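PDB 2C40: inosine-uridine preferring nucleoside hydrolase family protein from Bacillus anthracis, which belongs to the nucleoside hydrolase family, an alpha/beta fold built round a mixed beta-sheet, and holds a calcium ion and alpha-D-ribofuranose in one pocket. Local coordinates for residues A[45-50]-A[83-88]; A[148-153]-A[191-196]; A[183-188]-A[286-291]. All blocks are in the same frame, centred on the assembly; numbering follows the deposited sequence.

Contact 1 of 3, residues A[45-50]-A[83-88]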
loop_
_atom_site.group_PDB
_atom_site.type_symbol
_atom_site.label_atom_id
_atom_site.label_comp_id
_atom_site.label_asym_id
_atom_site.label_seq_id
_atom_site.Cartn_x
_atom_site.Cartn_y
_atom_site.Cartn_z
ATOM N N MET A 45 1.212 -11.574 -12.188
ATOM C CA MET A 45 1.187 -13.006 -12.469
ATOM C C MET A 45 1.136 -13.762 -11.182
ATOM O O MET A 45 0.235 -14.562 -11.004
ATOM C CB MET A 45 2.435 -13.435 -13.235
ATOM C CG MET A 45 2.365 -13.097 -14.646
ATOM S SD MET A 45 1.078 -14.046 -15.504
ATOM C CE MET A 45 1.017 -12.906 -16.786
ATOM N N SER A 46 2.092 -13.495 -10.264
ATOM C CA SER A 46 2.115 -14.242 -8.986
ATOM C C SER A 46 0.817 -14.052 -8.243
ATOM O O SER A 46 0.243 -15.021 -7.791
ATOM C CB SER A 46 3.199 -13.811 -8.003
ATOM O OG SER A 46 4.425 -13.614 -8.625
ATOM N N ALA A 47 0.383 -12.798 -8.077
ATOM C CA ALA A 47 -0.845 -12.511 -7.317
ATOM C C ALA A 47 -2.073 -13.252 -7.864
ATOM O O ALA A 47 -2.858 -13.828 -7.072
ATOM C CB ALA A 47 -1.108 -10.973 -7.236
ATOM N N SER A 48 -2.218 -13.254 -9.191
ATOM C CA SER A 48 -3.299 -14.044 -9.882
ATOM C C SER A 48 -3.218 -15.539 -9.587
ATOM O O SER A 48 -4.222 -16.166 -9.264
ATOM C CB SER A 48 -3.233 -13.886 -11.408
ATOM O OG SER A 48 -3.247 -12.525 -11.749
ATOM N N ARG A 49 -2.017 -16.100 -9.686
ATOM C CA ARG A 49 -1.831 -17.510 -9.385
ATOM C C ARG A 49 -2.148 -17.875 -7.946
ATOM O O ARG A 49 -2.776 -18.895 -7.699
ATOM C CB ARG A 49 -0.420 -17.956 -9.772
ATOM C CG ARG A 49 -0.210 -17.935 -11.316
ATOM C CD ARG A 49 1.262 -17.883 -11.668
ATOM N NE ARG A 49 1.918 -19.115 -11.281
ATOM C CZ ARG A 49 3.226 -19.270 -11.055
ATOM N NH1 ARG A 49 4.058 -18.243 -11.104
ATOM N NH2 ARG A 49 3.700 -20.486 -10.760
ATOM N N LYS A 50 -1.707 -17.041 -7.010
ATOM C CA LYS A 50 -1.971 -17.253 -5.569
ATOM C C LYS A 50 -3.467 -17.056 -5.231
ATOM O O LYS A 50 -4.012 -17.670 -4.317
ATOM C CB LYS A 50 -1.133 -16.289 -4.714
ATOM C CG LYS A 50 0.390 -16.394 -4.896
ATOM C CD LYS A 50 1.129 -15.496 -3.946
ATOM C CE LYS A 50 2.575 -15.382 -4.341
ATOM N NZ LYS A 50 3.274 -14.423 -3.464
ATOM N N TYR A 83 2.154 -5.084 -3.802
ATOM C CA TYR A 83 1.578 -5.072 -2.494
ATOM C C TYR A 83 0.593 -6.177 -2.339
ATOM O O TYR A 83 0.663 -6.891 -1.351
ATOM C CB TYR A 83 0.976 -3.694 -2.159
ATOM C CG TYR A 83 1.872 -2.534 -2.601
ATOM C CD1 TYR A 83 1.326 -1.372 -3.163
ATOM C CD2 TYR A 83 3.263 -2.633 -2.539
ATOM C CE1 TYR A 83 2.150 -0.325 -3.588
ATOM C CE2 TYR A 83 4.101 -1.595 -2.978
ATOM C CZ TYR A 83 3.534 -0.456 -3.498
ATOM O OH TYR A 83 4.347 0.569 -3.903
ATOM N N VAL A 84 -0.303 -6.369 -3.304
ATOM C CA VAL A 84 -1.277 -7.444 -3.184
ATOM C C VAL A 84 -0.573 -8.815 -3.112
ATOM O O VAL A 84 -0.920 -9.633 -2.259
ATOM C CB VAL A 84 -2.322 -7.430 -4.317
ATOM C CG1 VAL A 84 -3.247 -8.630 -4.195
ATOM C CG2 VAL A 84 -3.113 -6.126 -4.272
ATOM N N ASP A 85 0.442 -9.010 -3.952
ATOM C CA ASP A 85 1.276 -10.254 -3.996
ATOM C C ASP A 85 1.995 -10.552 -2.693
ATOM O O ASP A 85 2.254 -11.733 -2.332
ATOM C CB ASP A 85 2.331 -10.085 -5.092
ATOM C CG ASP A 85 3.111 -11.328 -5.343
ATOM O OD1 ASP A 85 2.469 -12.406 -5.361
ATOM O OD2 ASP A 85 4.349 -11.214 -5.493
ATOM N N ALA A 86 2.337 -9.481 -1.971
ATOM C CA ALA A 86 3.003 -9.624 -0.680
ATOM C C ALA A 86 2.064 -9.799 0.504
ATOM O O ALA A 86 2.546 -9.960 1.586
ATOM C CB ALA A 86 3.957 -8.480 -0.424
ATOM N N LEU A 87 0.748 -9.832 0.298
ATOM C CA LEU A 87 -0.190 -9.984 1.414
ATOM C C LEU A 87 -0.152 -11.434 2.026
ATOM O O LEU A 87 -0.140 -12.435 1.279
ATOM C CB LEU A 87 -1.610 -9.607 0.972
ATOM C CG LEU A 87 -2.002 -8.157 0.679
ATOM C CD1 LEU A 87 -3.424 -8.137 0.226
ATOM C CD2 LEU A 87 -1.801 -7.233 1.866
ATOM N N PRO A 88 -0.128 -11.533 3.379
ATOM C CA PRO A 88 0.055 -12.840 4.021
ATOM C C PRO A 88 -1.017 -13.872 3.628
ATOM O O PRO A 88 -0.697 -15.036 3.374
ATOM C CB PRO A 88 -0.007 -12.501 5.498
ATOM C CG PRO A 88 0.410 -11.044 5.559
ATOM C CD PRO A 88 -0.242 -10.453 4.389
#

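Contact 2 of 3, residues A[148-153]-A[191-196]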
loop_
_atom_site.group_PDB
_atom_site.type_symbol
_atom_site.label_atom_id
_atom_site.label_comp_id
_atom_site.label_asym_id
_atom_site.label_seq_id
_atom_site.Cartn_x
_atom_site.Cartn_y
_atom_site.Cartn_z
ATOM N N LEU A 148 -17.860 -9.343 -25.953
ATOM C CA LEU A 148 -16.781 -8.700 -25.190
ATOM C C LEU A 148 -17.452 -7.785 -24.163
ATOM O O LEU A 148 -18.245 -6.961 -24.525
ATOM C CB LEU A 148 -15.915 -7.850 -26.153
ATOM C CG LEU A 148 -14.471 -7.424 -25.869
ATOM C CD1 LEU A 148 -14.096 -6.076 -26.563
ATOM C CD2 LEU A 148 -14.064 -7.425 -24.473
ATOM N N VAL A 149 -17.083 -7.935 -22.902
ATOM C CA VAL A 149 -17.356 -6.945 -21.881
ATOM C C VAL A 149 -16.042 -6.300 -21.509
ATOM O O VAL A 149 -15.115 -6.953 -21.109
ATOM C CB VAL A 149 -18.067 -7.544 -20.644
ATOM C CG1 VAL A 149 -18.542 -6.429 -19.688
ATOM C CG2 VAL A 149 -19.273 -8.386 -21.116
ATOM N N TRP A 150 -15.982 -4.988 -21.673
ATOM C CA TRP A 150 -14.765 -4.228 -21.509
ATOM C C TRP A 150 -14.989 -2.981 -20.660
ATOM O O TRP A 150 -15.942 -2.214 -20.855
ATOM C CB TRP A 150 -14.202 -3.855 -22.893
ATOM C CG TRP A 150 -12.884 -3.109 -22.886
ATOM C CD1 TRP A 150 -11.728 -3.435 -22.194
ATOM C CD2 TRP A 150 -12.604 -1.909 -23.592
ATOM N NE1 TRP A 150 -10.765 -2.505 -22.432
ATOM C CE2 TRP A 150 -11.263 -1.555 -23.291
ATOM C CE3 TRP A 150 -13.356 -1.093 -24.451
ATOM C CZ2 TRP A 150 -10.648 -0.419 -23.823
ATOM C CZ3 TRP A 150 -12.753 0.049 -24.978
ATOM C CH2 TRP A 150 -11.407 0.383 -24.641
ATOM N N MET A 151 -14.057 -2.797 -19.726
ATOM C CA MET A 151 -13.861 -1.553 -19.042
ATOM C C MET A 151 -13.005 -0.646 -19.911
ATOM O O MET A 151 -11.792 -0.822 -20.070
ATOM C CB MET A 151 -13.189 -1.780 -17.678
ATOM C CG MET A 151 -13.340 -0.544 -16.705
ATOM S SD MET A 151 -12.341 0.934 -17.085
ATOM C CE MET A 151 -13.580 2.189 -17.095
ATOM N N GLY A 152 -13.629 0.356 -20.475
ATOM C CA GLY A 152 -12.908 1.326 -21.294
ATOM C C GLY A 152 -13.822 2.449 -21.739
ATOM O O GLY A 152 -15.067 2.348 -21.685
ATOM N N GLY A 153 -13.186 3.550 -22.120
ATOM C CA GLY A 153 -13.846 4.659 -22.796
ATOM C C GLY A 153 -14.549 5.600 -21.855
ATOM O O GLY A 153 -14.671 5.318 -20.666
ATOM N N ILE A 191 -20.223 -5.779 -28.153
ATOM C CA ILE A 191 -19.428 -5.099 -27.114
ATOM C C ILE A 191 -20.320 -4.416 -26.080
ATOM O O ILE A 191 -21.127 -3.529 -26.404
ATOM C CB ILE A 191 -18.467 -4.013 -27.706
ATOM C CG1 ILE A 191 -17.597 -4.601 -28.828
ATOM C CG2 ILE A 191 -17.568 -3.423 -26.645
ATOM C CD1 ILE A 191 -16.611 -3.687 -29.338
ATOM N N ASP A 192 -20.197 -4.898 -24.839
ATOM C CA ASP A 192 -20.687 -4.223 -23.680
ATOM C C ASP A 192 -19.521 -3.395 -23.087
ATOM O O ASP A 192 -18.424 -3.922 -22.830
ATOM C CB ASP A 192 -21.234 -5.225 -22.650
ATOM C CG ASP A 192 -22.381 -6.131 -23.207
ATOM O OD1 ASP A 192 -23.157 -5.729 -24.100
ATOM O OD2 ASP A 192 -22.492 -7.268 -22.703
ATOM N N LEU A 193 -19.791 -2.105 -22.875
ATOM C CA LEU A 193 -18.820 -1.110 -22.361
ATOM C C LEU A 193 -19.186 -0.662 -20.963
ATOM O O LEU A 193 -20.278 -0.120 -20.762
ATOM C CB LEU A 193 -18.851 0.207 -23.139
ATOM C CG LEU A 193 -17.786 0.585 -24.134
ATOM C CD1 LEU A 193 -17.827 2.082 -24.406
ATOM C CD2 LEU A 193 -16.402 0.130 -23.683
ATOM N N ILE A 194 -18.265 -0.869 -20.024
ATOM C CA ILE A 194 -18.299 -0.138 -18.742
ATOM C C ILE A 194 -17.345 1.088 -18.883
ATOM O O ILE A 194 -16.112 0.968 -18.850
ATOM C CB ILE A 194 -17.979 -1.050 -17.536
ATOM C CG1 ILE A 194 -19.109 -2.044 -17.307
ATOM C CG2 ILE A 194 -17.777 -0.248 -16.258
ATOM C CD1 ILE A 194 -19.204 -3.172 -18.323
ATOM N N THR A 195 -17.949 2.243 -19.124
ATOM C CA THR A 195 -17.237 3.513 -19.262
ATOM C C THR A 195 -16.898 4.106 -17.894
ATOM O O THR A 195 -17.453 3.679 -16.871
ATOM C CB THR A 195 -18.081 4.513 -20.044
ATOM O OG1 THR A 195 -19.255 4.871 -19.267
ATOM C CG2 THR A 195 -18.477 3.927 -21.437
ATOM N N LEU A 196 -16.038 5.124 -17.860
ATOM C CA LEU A 196 -15.866 5.888 -16.637
ATOM C C LEU A 196 -17.191 6.304 -15.969
ATOM O O LEU A 196 -17.293 6.190 -14.725
ATOM C CB LEU A 196 -14.987 7.107 -16.862
ATOM C CG LEU A 196 -13.525 6.805 -17.284
ATOM C CD1 LEU A 196 -12.795 8.107 -17.664
ATOM C CD2 LEU A 196 -12.728 6.052 -16.197
#

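Contact 3 of 3, residues A[183-188]-A[286-291]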
loop_
_atom_site.group_PDB
_atom_site.type_symbol
_atom_site.label_atom_id
_atom_site.label_comp_id
_atom_site.label_asym_id
_atom_site.label_seq_id
_atom_site.Cartn_x
_atom_site.Cartn_y
_atom_site.Cartn_z
ATOM N N ARG A 183 -9.076 -1.742 -33.849
ATOM C CA ARG A 183 -9.141 -3.138 -34.335
ATOM C C ARG A 183 -10.303 -3.965 -33.750
ATOM O O ARG A 183 -10.998 -4.731 -34.457
ATOM C CB ARG A 183 -7.928 -3.850 -33.861
ATOM C CG ARG A 183 -6.912 -3.985 -34.830
ATOM C CD ARG A 183 -6.903 -5.406 -35.415
ATOM N NE ARG A 183 -6.308 -5.290 -36.740
ATOM C CZ ARG A 183 -5.068 -4.879 -36.965
ATOM N NH1 ARG A 183 -4.255 -4.606 -35.954
ATOM N NH2 ARG A 183 -4.627 -4.775 -38.212
ATOM N N VAL A 184 -10.470 -3.855 -32.433
ATOM C CA VAL A 184 -11.575 -4.563 -31.765
ATOM C C VAL A 184 -12.881 -3.971 -32.289
ATOM O O VAL A 184 -13.822 -4.703 -32.677
ATOM C CB VAL A 184 -11.481 -4.474 -30.248
ATOM C CG1 VAL A 184 -12.751 -4.995 -29.598
ATOM C CG2 VAL A 184 -10.246 -5.232 -29.745
ATOM N N TRP A 185 -12.925 -2.649 -32.387
ATOM C CA TRP A 185 -14.114 -1.977 -32.885
ATOM C C TRP A 185 -14.468 -2.403 -34.321
ATOM O O TRP A 185 -15.648 -2.421 -34.652
ATOM C CB TRP A 185 -13.960 -0.465 -32.844
ATOM C CG TRP A 185 -14.730 0.304 -31.787
ATOM C CD1 TRP A 185 -15.574 1.362 -32.008
ATOM C CD2 TRP A 185 -14.702 0.116 -30.370
ATOM N NE1 TRP A 185 -16.059 1.835 -30.842
ATOM C CE2 TRP A 185 -15.537 1.099 -29.811
ATOM C CE3 TRP A 185 -14.049 -0.787 -29.518
ATOM C CZ2 TRP A 185 -15.738 1.211 -28.448
ATOM C CZ3 TRP A 185 -14.281 -0.695 -28.174
ATOM C CH2 TRP A 185 -15.118 0.300 -27.648
ATOM N N GLU A 186 -13.492 -2.751 -35.154
ATOM C CA GLU A 186 -13.831 -3.172 -36.495
ATOM C C GLU A 186 -14.284 -4.644 -36.539
ATOM O O GLU A 186 -14.938 -5.036 -37.484
ATOM C CB GLU A 186 -12.714 -2.861 -37.508
ATOM C CG GLU A 186 -11.388 -3.493 -37.200
ATOM C CD GLU A 186 -10.357 -3.313 -38.337
ATOM O OE1 GLU A 186 -10.418 -4.060 -39.350
ATOM O OE2 GLU A 186 -9.479 -2.449 -38.192
ATOM N N ALA A 187 -13.954 -5.450 -35.539
ATOM C CA ALA A 187 -14.378 -6.860 -35.525
ATOM C C ALA A 187 -15.908 -7.007 -35.471
ATOM O O ALA A 187 -16.644 -6.158 -34.909
ATOM C CB ALA A 187 -13.748 -7.609 -34.341
ATOM N N ASN A 188 -16.362 -8.115 -36.039
ATOM C CA ASN A 188 -17.747 -8.520 -35.943
ATOM C C ASN A 188 -18.018 -9.222 -34.593
ATOM O O ASN A 188 -18.148 -10.449 -34.504
ATOM C CB ASN A 188 -18.133 -9.399 -37.145
ATOM C CG ASN A 188 -19.620 -9.647 -37.235
ATOM O OD1 ASN A 188 -20.429 -8.907 -36.691
ATOM N ND2 ASN A 188 -19.983 -10.689 -37.927
ATOM N N ARG A 286 -19.974 2.259 -34.885
ATOM C CA ARG A 286 -20.412 0.903 -34.613
ATOM C C ARG A 286 -21.119 0.792 -33.240
ATOM O O ARG A 286 -20.849 1.574 -32.306
ATOM C CB ARG A 286 -19.247 -0.080 -34.688
ATOM C CG ARG A 286 -18.202 0.095 -33.600
ATOM C CD ARG A 286 -17.578 -1.260 -33.208
ATOM N NE ARG A 286 -18.507 -2.035 -32.441
ATOM C CZ ARG A 286 -18.592 -3.362 -32.394
ATOM N NH1 ARG A 286 -17.734 -4.176 -33.013
ATOM N NH2 ARG A 286 -19.580 -3.872 -31.672
ATOM N N PRO A 287 -22.082 -0.135 -33.143
ATOM C CA PRO A 287 -22.861 -0.307 -31.922
ATOM C C PRO A 287 -22.092 -0.847 -30.706
ATOM O O PRO A 287 -21.343 -1.841 -30.774
ATOM C CB PRO A 287 -23.988 -1.244 -32.364
ATOM C CG PRO A 287 -23.415 -1.977 -33.540
ATOM C CD PRO A 287 -22.601 -0.986 -34.241
ATOM N N VAL A 288 -22.325 -0.158 -29.601
ATOM C CA VAL A 288 -21.719 -0.449 -28.340
ATOM C C VAL A 288 -22.829 -0.284 -27.302
ATOM O O VAL A 288 -23.610 0.652 -27.352
ATOM C CB VAL A 288 -20.447 0.459 -28.147
ATOM C CG1 VAL A 288 -20.215 0.801 -26.813
ATOM C CG2 VAL A 288 -19.199 -0.246 -28.697
ATOM N N HIS A 289 -22.886 -1.228 -26.371
ATOM C CA HIS A 289 -23.899 -1.299 -25.320
ATOM C C HIS A 289 -23.313 -0.779 -24.005
ATOM O O HIS A 289 -22.602 -1.460 -23.295
ATOM C CB HIS A 289 -24.382 -2.751 -25.204
ATOM C CG HIS A 289 -24.761 -3.353 -26.524
ATOM N ND1 HIS A 289 -25.890 -2.976 -27.217
ATOM C CD2 HIS A 289 -24.139 -4.276 -27.296
ATOM C CE1 HIS A 289 -25.955 -3.650 -28.350
ATOM N NE2 HIS A 289 -24.900 -4.439 -28.424
ATOM N N VAL A 290 -23.637 0.462 -23.705
ATOM C CA VAL A 290 -23.026 1.212 -22.651
ATOM C C VAL A 290 -23.794 1.056 -21.334
ATOM O O VAL A 290 -24.986 1.341 -21.250
ATOM C CB VAL A 290 -22.913 2.727 -23.046
ATOM C CG1 VAL A 290 -22.271 3.529 -21.914
ATOM C CG2 VAL A 290 -22.074 2.894 -24.308
ATOM N N VAL A 291 -23.091 0.624 -20.298
ATOM C CA VAL A 291 -23.740 0.355 -19.035
ATOM C C VAL A 291 -24.081 1.693 -18.375
ATOM O O VAL A 291 -23.309 2.655 -18.472
ATOM C CB VAL A 291 -22.862 -0.514 -18.150
ATOM C CG1 VAL A 291 -23.388 -0.599 -16.698
ATOM C CG2 VAL A 291 -22.753 -1.898 -18.772
#

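Contact 1 of 3, residues A[45-50]-A[83-88]
Asp85, Ala47 and Lys50 bring helix 41-55 against helix 80-85, a helix-to-helix contact in the alpha/beta nucleoside hydrolase fold. The backbones come nearest at Ala47 and Asp85, whose CA atoms are 4.5 Å apart. Such closeness rests on small groups: the methyl CB of Ala47 lies 4.1 Å from CB of Asp85. CG1 of Val84 also packs loosely on CB of Ala47, and Leu15 of helix 12-21 touches both residues. Asp85 has its carboxylate anti to the backbone N (chi1 -173°), which carries OD1 across to helix 41-55, 3.1 Å from CB of Ser46. Ser46 OG itself bonds back to Glu42 O within its own helix. Lys50, extended beyond CG, crosses the Asp85 side chain at about a right angle and ends in a salt bridge, NZ to OD1 of Asp85 at 2.9 Å. The ammonium meets that oxygen from above the carboxylate plane, 49° out of it. Asn91 ties into the same group, its OD1 accepting from Lys50 NZ and its ND2 donating to Asp85 O. The Asp85 carbonyl is also held by Lys50, with NZ of Lys50 3.1 Å from O of Asp85.

Contact 2 of 3, residues A[148-153]-A[191-196]
Trp150 and Leu193 lie side by side, with CD2 of Leu193 3.4 Å from CE3 of the indole. The torsion of Trp150 (CG anti to N, chi1 -177°) places the ring beside this leucine, while CA of Gly152 sits over one ring face toward the rim. Leu148 and Ile191 lie on the same sheet face as Trp150 and Leu193, both packing on Val184 of helix 178-186. On the opposite sheet face, CG1 of Val149 meets CD1 of Ile194 at 3.6 Å. Met151, bent at chi2 and chi3, brings its CE within 3.3 Å of Ile194 O and near CD2 of Leu196.

Between the faces runs a parallel ladder, the strand axes 4.7 Å apart and 20° from alignment. Asp192 N donates to Leu148 O (2.9 Å), Trp150 N to Asp192 O (2.9 Å) and Ile194 N to Trp150 O (2.8 Å). At the strand ends, Gly152 N bonds to Ile194 O, and beyond them Leu196 N to Gly153 O at 3.1 Å, in the carbonyl plane. Gly153 N hydrogen-bonds to OE2 of Glu171, a pocket residue. With helix 178-186 between its strands, this is a beta-alpha-beta crossover, Met151 ending its first strand in the ribofuranose pocket.

Contact 3 of 3, residues A[183-188]-A[286-291]
Trp185 sets its indole against the aliphatic part of Arg286, with CD1 of Trp185 3.3 Å from CG of Arg286. The two side chains cross at about a right angle. Further along the ring, and on the same side of it, CG2 of Val288 packs 3.8 Å from CZ2 of Trp185. The indole thus meets two residues that alternate along strand 286-292, Arg286 and Val288, whose CB atoms both point toward the helix end, whereas that of Pro287 points away.

The guanidinium adds little to this packing: its plane is turned 59° from the ring, and CZ of Arg286 stands 5.6 Å from the centroid of the five-membered ring of Trp185, at most a weak cation-pi attraction. Its polar edge is directed to backbone carbonyls instead. CG of Arg286 stands between the backbone N and the carbonyl carbon (chi1 67°), and bends at chi2 and chi3 bring the guanidinium alongside its own strand, beside Pro287. There NE and NH2 grip a single atom side-on. NH2 of Arg286 approaches nearly along the Pro287 carbonyl axis, 2.8 Å from O of Pro287, while NE comes from above the carbonyl plane and is the longer arm at 3.3 Å. NH2 also bonds to Ile189 O. Toward the helix, NH1 of Arg286 donates to O of Trp185 at 3.2 Å, although the position of that oxygen is less certain.

The contact joins the end of helix 178-186 to strand 286-292, with Ser267 of strand 261-269 also touching Trp185. Trp185 NE1, buried here, has no polar partner in the model; the ring's contacts across the interface are mainly apolar. Backbone carbonyls of Pro287 and Ile189 take up N-H groups of Arg286, and their partial negative charges would be expected to favour the cation; the further bond to Trp185 O is less sure.

Contact 1 closes before the other two open along the chain. It lies across the chain's centre from them, its own centre 26 Å from that of contact 2 and 33 Å from that of contact 3. Contacts 2 and 3 are neighbours, 9 Å between centres, and their segments alternate in sequence: helix 178-186 leads into strand 191-194, which lies between strands 145-151 and 286-292 in one mixed sheet. The junction is antiparallel, with probable hydrogen bonds from His289 N to Ile191 O and from Leu193 N to His289 O, both 2.9 Å. Contact 2 reaches the ribofuranose pocket directly; contact 1 joins helices 41-55 and 80-85 to each other, whereas contact 3 sets helix 178-186 against strand 286-292.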